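Local coordinates for transcriptional regulator, LacI family (Burkholderia phymatum, PDB 2RGY), which probably regulates transcription as a member of the LacI family, through a periplasmic-binding-protein-like domain thought to sense a small sugar-like ligand, at residues A[92-97]-A[106-111]; A[11-16]-A[25-30]. All blocks are in the same frame, centred on the assembly; numbering follows the deposited sequence.

Interaction 1. Residues A[92-97]-A[106-111]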
ATOM      1  N   LYS A  92      13.489 -20.249 -16.289  1.00 24.73           N
ATOM      2  CA  LYS A  92      14.075 -19.051 -15.694  1.00 23.29           C
ATOM      3  C   LYS A  92      13.071 -18.312 -14.814  1.00 22.18           C
ATOM      4  O   LYS A  92      12.501 -17.295 -15.205  1.00 20.09           O
ATOM      5  CB  LYS A  92      14.628 -18.135 -16.786  1.00 24.96           C
ATOM      6  CG  LYS A  92      15.904 -18.687 -17.393  1.00 26.42           C
ATOM      7  CD  LYS A  92      16.521 -17.760 -18.429  1.00 28.89           C
ATOM      8  CE  LYS A  92      17.792 -18.394 -19.005  1.00 30.05           C
ATOM      9  NZ  LYS A  92      18.468 -17.568 -20.073  1.00 31.17           N
HETATM   10  N   MSE A  93      12.877 -18.860 -13.617  1.00 21.99           N
HETATM   11  CA  MSE A  93      11.947 -18.348 -12.615  1.00 21.48           C
HETATM   12  C   MSE A  93      12.612 -18.309 -11.253  1.00 19.02           C
HETATM   13  O   MSE A  93      13.536 -19.069 -10.985  1.00 18.82           O
HETATM   14  CB  MSE A  93      10.742 -19.279 -12.465  1.00 21.06           C
HETATM   15  CG  MSE A  93       9.680 -19.210 -13.543  1.00 28.71           C
HETATM   16 SE   MSE A  93       8.320 -20.344 -13.105  1.00 26.95          SE
HETATM   17  CE  MSE A  93       7.442 -19.453 -12.004  1.00 27.29           C
ATOM     18  N   VAL A  94      12.117 -17.435 -10.387  1.00 17.09           N
ATOM     19  CA  VAL A  94      12.614 -17.355  -9.026  1.00 16.49           C
ATOM     20  C   VAL A  94      11.372 -17.257  -8.131  1.00 18.69           C
ATOM     21  O   VAL A  94      10.387 -16.596  -8.485  1.00 17.83           O
ATOM     22  CB  VAL A  94      13.562 -16.139  -8.813  1.00 16.11           C
ATOM     23  CG1 VAL A  94      12.808 -14.828  -8.955  1.00 13.95           C
ATOM     24  CG2 VAL A  94      14.218 -16.236  -7.441  1.00 15.70           C
ATOM     25  N   PHE A  95      11.415 -17.932  -6.987  1.00 18.39           N
ATOM     26  CA  PHE A  95      10.296 -17.957  -6.054  1.00 19.72           C
ATOM     27  C   PHE A  95      10.635 -17.261  -4.740  1.00 20.42           C
ATOM     28  O   PHE A  95      11.642 -17.569  -4.115  1.00 20.79           O
ATOM     29  CB  PHE A  95       9.906 -19.404  -5.770  1.00 20.69           C
ATOM     30  CG  PHE A  95       9.536 -20.173  -6.994  1.00 22.86           C
ATOM     31  CD1 PHE A  95       8.379 -19.854  -7.707  1.00 24.50           C
ATOM     32  CD2 PHE A  95      10.354 -21.199  -7.457  1.00 24.78           C
ATOM     33  CE1 PHE A  95       8.035 -20.549  -8.870  1.00 25.59           C
ATOM     34  CE2 PHE A  95      10.029 -21.904  -8.619  1.00 26.62           C
ATOM     35  CZ  PHE A  95       8.862 -21.576  -9.330  1.00 25.97           C
ATOM     36  N   LEU A  96       9.783 -16.334  -4.318  1.00 20.87           N
ATOM     37  CA  LEU A  96      10.005 -15.607  -3.076  1.00 20.88           C
ATOM     38  C   LEU A  96       9.093 -16.131  -1.961  1.00 22.06           C
ATOM     39  O   LEU A  96       7.980 -16.592  -2.218  1.00 20.40           O
ATOM     40  CB  LEU A  96       9.719 -14.118  -3.274  1.00 20.59           C
ATOM     41  CG  LEU A  96      10.065 -13.490  -4.626  1.00 22.16           C
ATOM     42  CD1 LEU A  96       9.532 -12.058  -4.672  1.00 22.63           C
ATOM     43  CD2 LEU A  96      11.557 -13.532  -4.848  1.00 20.09           C
ATOM     44  N   ASN A  97       9.583 -16.056  -0.729  1.00 22.80           N
ATOM     45  CA  ASN A  97       8.838 -16.463   0.464  1.00 25.22           C
ATOM     46  C   ASN A  97       8.334 -17.906   0.576  1.00 26.24           C
ATOM     47  O   ASN A  97       7.441 -18.186   1.380  1.00 26.65           O
ATOM     48  CB  ASN A  97       7.664 -15.504   0.681  1.00 25.90           C
ATOM     49  CG  ASN A  97       7.346 -15.295   2.153  1.00 27.75           C
ATOM     50  OD1 ASN A  97       8.249 -15.136   2.981  1.00 24.89           O
ATOM     51  ND2 ASN A  97       6.055 -15.270   2.482  1.00 28.66           N
ATOM     52  N   ALA A 106      16.541 -21.405  -6.383  1.00 22.97           N
ATOM     53  CA  ALA A 106      15.535 -20.644  -7.122  1.00 22.85           C
ATOM     54  C   ALA A 106      14.545 -20.129  -6.071  1.00 22.26           C
ATOM     55  O   ALA A 106      13.554 -19.468  -6.389  1.00 22.18           O
ATOM     56  CB  ALA A 106      14.815 -21.539  -8.121  1.00 22.34           C
ATOM     57  N   SER A 107      14.836 -20.450  -4.812  1.00 20.95           N
ATOM     58  CA  SER A 107      14.006 -20.056  -3.681  1.00 22.28           C
ATOM     59  C   SER A 107      14.738 -19.111  -2.726  1.00 21.68           C
ATOM     60  O   SER A 107      15.853 -19.394  -2.278  1.00 19.01           O
ATOM     61  CB  SER A 107      13.549 -21.297  -2.905  1.00 22.59           C
ATOM     62  OG  SER A 107      12.930 -20.923  -1.684  1.00 25.55           O
ATOM     63  N   PHE A 108      14.097 -17.982  -2.436  1.00 21.38           N
ATOM     64  CA  PHE A 108      14.640 -16.981  -1.527  1.00 20.66           C
ATOM     65  C   PHE A 108      13.595 -16.779  -0.442  1.00 21.96           C
ATOM     66  O   PHE A 108      12.539 -16.191  -0.676  1.00 22.49           O
ATOM     67  CB  PHE A 108      14.927 -15.696  -2.292  1.00 17.60           C
ATOM     68  CG  PHE A 108      16.167 -15.783  -3.134  1.00 18.92           C
ATOM     69  CD1 PHE A 108      17.380 -15.264  -2.665  1.00 16.86           C
ATOM     70  CD2 PHE A 108      16.142 -16.440  -4.374  1.00 17.79           C
ATOM     71  CE1 PHE A 108      18.558 -15.403  -3.411  1.00 18.04           C
ATOM     72  CE2 PHE A 108      17.311 -16.591  -5.132  1.00 19.00           C
ATOM     73  CZ  PHE A 108      18.524 -16.069  -4.652  1.00 17.19           C
ATOM     74  N   CYS A 109      13.897 -17.281   0.748  1.00 22.29           N
ATOM     75  CA  CYS A 109      12.949 -17.222   1.850  1.00 24.06           C
ATOM     76  C   CYS A 109      13.608 -16.890   3.180  1.00 23.85           C
ATOM     77  O   CYS A 109      14.653 -17.432   3.510  1.00 25.33           O
ATOM     78  CB  CYS A 109      12.243 -18.584   1.952  1.00 24.41           C
ATOM     79  SG  CYS A 109      10.676 -18.621   2.868  1.00 29.08           S
ATOM     80  N   PRO A 110      12.999 -15.994   3.964  1.00 22.73           N
ATOM     81  CA  PRO A 110      13.611 -15.670   5.253  1.00 21.86           C
ATOM     82  C   PRO A 110      13.338 -16.809   6.244  1.00 21.93           C
ATOM     83  O   PRO A 110      12.671 -17.790   5.910  1.00 19.61           O
ATOM     84  CB  PRO A 110      12.905 -14.378   5.645  1.00 21.19           C
ATOM     85  CG  PRO A 110      11.520 -14.605   5.130  1.00 21.67           C
ATOM     86  CD  PRO A 110      11.768 -15.211   3.753  1.00 22.54           C
ATOM     87  N   ASP A 111      13.855 -16.676   7.458  1.00 21.03           N
ATOM     88  CA  ASP A 111      13.662 -17.695   8.479  1.00 21.76           C
ATOM     89  C   ASP A 111      12.387 -17.402   9.279  1.00 20.41           C
ATOM     90  O   ASP A 111      12.448 -16.784  10.335  1.00 20.38           O
ATOM     91  CB  ASP A 111      14.879 -17.721   9.408  1.00 22.95           C
ATOM     92  CG  ASP A 111      14.828 -18.862  10.402  1.00 24.78           C
ATOM     93  OD1 ASP A 111      15.846 -19.099  11.090  1.00 28.50           O
ATOM     94  OD2 ASP A 111      13.774 -19.520  10.501  1.00 24.23           O
TER
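Phe-95 and Leu-96 pair in parallel with Ser-107 and Phe-108 at the outer edge of the five-stranded parallel sheet, in one of the two lobes of the periplasmic-binding-protein-like fold. Three backbone hydrogen bonds zip the strands together. Phe-95 N gives to Ala-106 O at 2.7 Å, almost straight (174° at the hydrogen), and Phe-108 N returns a bond to Phe-95 O at 3.0 Å. The last, Asn-97 N to Phe-108 O, is more bent (144°), its donor tilted from the carbonyl plane where the first strand ends in a loop. CA-H...O contacts from Val-94, Leu-96 and Ser-107 reinforce the ladder.

The apolar contact lies on the face that carries Leu-96 and Phe-108, both of which pack on Ala-251 of helix 244-260. CG2 of Val-94, anti to its backbone N while CG1 takes the crowded position, reaches CD2 of the Phe-108 ring at 3.6 Å, the two side chains crossing at about a right angle. Phe-95, on the other face with Ser-107, turns its ring against Phe-100 of the following loop and against Leu-83 of helix 80-89.

The polar side chains find partners just outside the pair: Ser-107 OG bonds to Arg-98 O and Asn-97 OD1 to His-112 NE2. Past the first strand packing is close: Asn-97 OD1 rests 3.6 Å from Pro-110 CD, and SG of Cys-109 lies 3.4 Å from Asn-97 C.

Interaction 2. Residues A[11-16]-A[25-30]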
ATOM      1  N   ILE A  11      11.235  -8.781 -17.555  1.00 16.17           N
ATOM      2  CA  ILE A  11      11.104  -9.860 -16.601  1.00 16.99           C
ATOM      3  C   ILE A  11       9.684  -9.736 -16.076  1.00 17.88           C
ATOM      4  O   ILE A  11       9.199  -8.632 -15.850  1.00 18.27           O
ATOM      5  CB  ILE A  11      12.143  -9.737 -15.459  1.00 18.54           C
ATOM      6  CG1 ILE A  11      13.495 -10.261 -15.955  1.00 19.21           C
ATOM      7  CG2 ILE A  11      11.686 -10.516 -14.229  1.00 18.70           C
ATOM      8  CD1 ILE A  11      14.582 -10.300 -14.894  1.00 23.12           C
ATOM      9  N   GLY A  12       8.994 -10.858 -15.927  1.00 18.55           N
ATOM     10  CA  GLY A  12       7.631 -10.802 -15.431  1.00 18.82           C
ATOM     11  C   GLY A  12       7.593 -10.936 -13.924  1.00 18.94           C
ATOM     12  O   GLY A  12       8.467 -11.574 -13.349  1.00 20.11           O
ATOM     13  N   LEU A  13       6.594 -10.335 -13.286  1.00 16.95           N
ATOM     14  CA  LEU A  13       6.463 -10.398 -11.836  1.00 17.49           C
ATOM     15  C   LEU A  13       5.024 -10.628 -11.387  1.00 15.70           C
ATOM     16  O   LEU A  13       4.130  -9.861 -11.738  1.00 15.18           O
ATOM     17  CB  LEU A  13       6.967  -9.101 -11.197  1.00 16.73           C
ATOM     18  CG  LEU A  13       6.594  -8.891  -9.722  1.00 17.23           C
ATOM     19  CD1 LEU A  13       7.198  -9.987  -8.856  1.00 17.13           C
ATOM     20  CD2 LEU A  13       7.093  -7.524  -9.268  1.00 20.56           C
ATOM     21  N   PHE A  14       4.800 -11.682 -10.615  1.00 15.75           N
ATOM     22  CA  PHE A  14       3.463 -11.934 -10.106  1.00 16.65           C
ATOM     23  C   PHE A  14       3.404 -11.679  -8.603  1.00 16.83           C
ATOM     24  O   PHE A  14       4.250 -12.155  -7.847  1.00 16.88           O
ATOM     25  CB  PHE A  14       3.013 -13.371 -10.342  1.00 14.85           C
ATOM     26  CG  PHE A  14       1.707 -13.694  -9.673  1.00 17.37           C
ATOM     27  CD1 PHE A  14       0.500 -13.350 -10.276  1.00 15.80           C
ATOM     28  CD2 PHE A  14       1.683 -14.290  -8.404  1.00 17.34           C
ATOM     29  CE1 PHE A  14      -0.725 -13.590  -9.630  1.00 17.33           C
ATOM     30  CE2 PHE A  14       0.468 -14.536  -7.745  1.00 17.88           C
ATOM     31  CZ  PHE A  14      -0.741 -14.184  -8.362  1.00 15.70           C
ATOM     32  N   VAL A  15       2.400 -10.919  -8.187  1.00 17.27           N
ATOM     33  CA  VAL A  15       2.166 -10.633  -6.782  1.00 18.52           C
ATOM     34  C   VAL A  15       0.662 -10.851  -6.616  1.00 19.73           C
ATOM     35  O   VAL A  15      -0.129 -10.498  -7.499  1.00 19.88           O
ATOM     36  CB  VAL A  15       2.534  -9.182  -6.406  1.00 17.73           C
ATOM     37  CG1 VAL A  15       4.032  -8.980  -6.515  1.00 20.69           C
ATOM     38  CG2 VAL A  15       1.796  -8.205  -7.306  1.00 18.99           C
ATOM     39  N   PRO A  16       0.249 -11.454  -5.498  1.00 20.72           N
ATOM     40  CA  PRO A  16      -1.177 -11.706  -5.270  1.00 22.35           C
ATOM     41  C   PRO A  16      -2.047 -10.459  -5.142  1.00 23.62           C
ATOM     42  O   PRO A  16      -3.274 -10.556  -5.208  1.00 25.35           O
ATOM     43  CB  PRO A  16      -1.177 -12.554  -4.005  1.00 21.51           C
ATOM     44  CG  PRO A  16       0.051 -12.082  -3.282  1.00 23.29           C
ATOM     45  CD  PRO A  16       1.064 -11.962  -4.381  1.00 20.84           C
ATOM     46  N   THR A  25       7.015  -3.242  -1.504  1.00 18.28           N
ATOM     47  CA  THR A  25       8.465  -3.391  -1.368  1.00 20.46           C
ATOM     48  C   THR A  25       9.020  -4.312  -2.450  1.00 18.78           C
ATOM     49  O   THR A  25      10.064  -4.049  -3.041  1.00 17.05           O
ATOM     50  CB  THR A  25       8.823  -3.988   0.008  1.00 21.52           C
ATOM     51  OG1 THR A  25       8.310  -3.128   1.035  1.00 24.61           O
ATOM     52  CG2 THR A  25      10.336  -4.122   0.161  1.00 21.81           C
ATOM     53  N   ILE A  26       8.304  -5.402  -2.695  1.00 18.24           N
ATOM     54  CA  ILE A  26       8.707  -6.375  -3.697  1.00 17.62           C
ATOM     55  C   ILE A  26       8.658  -5.740  -5.077  1.00 18.11           C
ATOM     56  O   ILE A  26       9.569  -5.931  -5.878  1.00 17.52           O
ATOM     57  CB  ILE A  26       7.782  -7.599  -3.640  1.00 17.99           C
ATOM     58  CG1 ILE A  26       7.928  -8.274  -2.277  1.00 17.85           C
ATOM     59  CG2 ILE A  26       8.112  -8.576  -4.750  1.00 16.61           C
ATOM     60  CD1 ILE A  26       6.920  -9.362  -2.034  1.00 20.26           C
ATOM     61  N   LEU A  27       7.603  -4.975  -5.342  1.00 17.52           N
ATOM     62  CA  LEU A  27       7.454  -4.303  -6.629  1.00 18.28           C
ATOM     63  C   LEU A  27       8.568  -3.279  -6.813  1.00 18.76           C
ATOM     64  O   LEU A  27       9.193  -3.204  -7.874  1.00 17.06           O
ATOM     65  CB  LEU A  27       6.105  -3.580  -6.715  1.00 21.61           C
ATOM     66  CG  LEU A  27       4.835  -4.403  -6.476  1.00 23.53           C
ATOM     67  CD1 LEU A  27       3.639  -3.479  -6.483  1.00 25.15           C
ATOM     68  CD2 LEU A  27       4.696  -5.477  -7.545  1.00 24.03           C
ATOM     69  N   LYS A  28       8.814  -2.484  -5.777  1.00 17.26           N
ATOM     70  CA  LYS A  28       9.840  -1.456  -5.857  1.00 18.63           C
ATOM     71  C   LYS A  28      11.224  -2.034  -6.138  1.00 18.35           C
ATOM     72  O   LYS A  28      11.896  -1.588  -7.061  1.00 18.28           O
ATOM     73  CB  LYS A  28       9.868  -0.630  -4.566  1.00 20.52           C
ATOM     74  CG  LYS A  28      10.930   0.473  -4.531  1.00 23.65           C
ATOM     75  CD  LYS A  28      10.887   1.216  -3.185  1.00 28.86           C
ATOM     76  CE  LYS A  28      12.068   2.180  -3.009  1.00 33.16           C
ATOM     77  NZ  LYS A  28      12.107   2.788  -1.626  1.00 33.23           N
ATOM     78  N   GLN A  29      11.643  -3.019  -5.347  1.00 18.37           N
ATOM     79  CA  GLN A  29      12.955  -3.640  -5.532  1.00 19.27           C
ATOM     80  C   GLN A  29      13.109  -4.321  -6.886  1.00 17.97           C
ATOM     81  O   GLN A  29      14.182  -4.288  -7.471  1.00 17.73           O
ATOM     82  CB  GLN A  29      13.240  -4.674  -4.444  1.00 19.49           C
ATOM     83  CG  GLN A  29      13.614  -4.088  -3.105  1.00 25.62           C
ATOM     84  CD  GLN A  29      14.730  -3.069  -3.210  1.00 23.80           C
ATOM     85  OE1 GLN A  29      15.777  -3.325  -3.802  1.00 25.93           O
ATOM     86  NE2 GLN A  29      14.507  -1.905  -2.634  1.00 28.32           N
ATOM     87  N   THR A  30      12.047  -4.956  -7.374  1.00 17.32           N
ATOM     88  CA  THR A  30      12.124  -5.623  -8.667  1.00 18.20           C
ATOM     89  C   THR A  30      12.329  -4.553  -9.743  1.00 18.86           C
ATOM     90  O   THR A  30      13.218  -4.671 -10.582  1.00 20.60           O
ATOM     91  CB  THR A  30      10.837  -6.429  -8.969  1.00 20.16           C
ATOM     92  OG1 THR A  30      10.585  -7.357  -7.906  1.00 17.87           O
ATOM     93  CG2 THR A  30      10.990  -7.206 -10.273  1.00 20.29           C
TER
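Ile-26 opens the apolar face that helix 25-30 turns to strand 11-14; the two are the first strand and helix of the right-handed beta-alpha-beta unit that continues into strand 40-44. Their axes run nearly antiparallel (173°) and 10.2 Å apart, bridged by side chains alone. CG2 of Ile-26 looks between Leu-13 and Val-15, touching Leu-13 CD1 loosely at 4.4 Å. Leu-27 makes the tighter contact: its CB does not point straight at the strand, but chi2 of 175° sends CD1 on along the extended chain and turns the other branch, CD2, to the strand, 3.6 Å from Leu-13 CD2 and 3.7 Å from Val-15 CG1. Leu-13 meets it at about a right angle, whereas Val-15 comes in obliquely.

One turn on from Ile-26, Thr-30 lays its side chain against Leu-13. Thr-30 OG1 lies 3.8 Å from Leu-13 CD2 and donates to Ile-26 O at 2.7 Å; this bond satisfies the buried hydroxyl within the helix, and Ile-26 O also takes Thr-30 N, from the opposite face.

Val-41 and Val-43 of strand 40-44 flank the contact, helix 244-260 packs on Ile-26 and Thr-30, and Phe-18 of the second subunit touches Leu-27.

In the fold
From the N terminus, strand 10-14 leads through a short loop into helix 21-36, and interaction 2 closes this first strand-to-helix connection by folding the helix back on its strand. Strands 40-44 and 70-73 follow, flanking strand 10-14 in the sheet, before strand 93-96 is reached. Interaction 1 then closes the loop between 97 and 106 and adds strand 107-108 at the sheet's edge. The two contacts stand in series, neither nested nor crossed, with centres about 12 Å apart. They meet on one face of the sheet, where Leu-96 CD1 packs 3.8 Å from Ile-26 CG2 and helix 244-260 touches both.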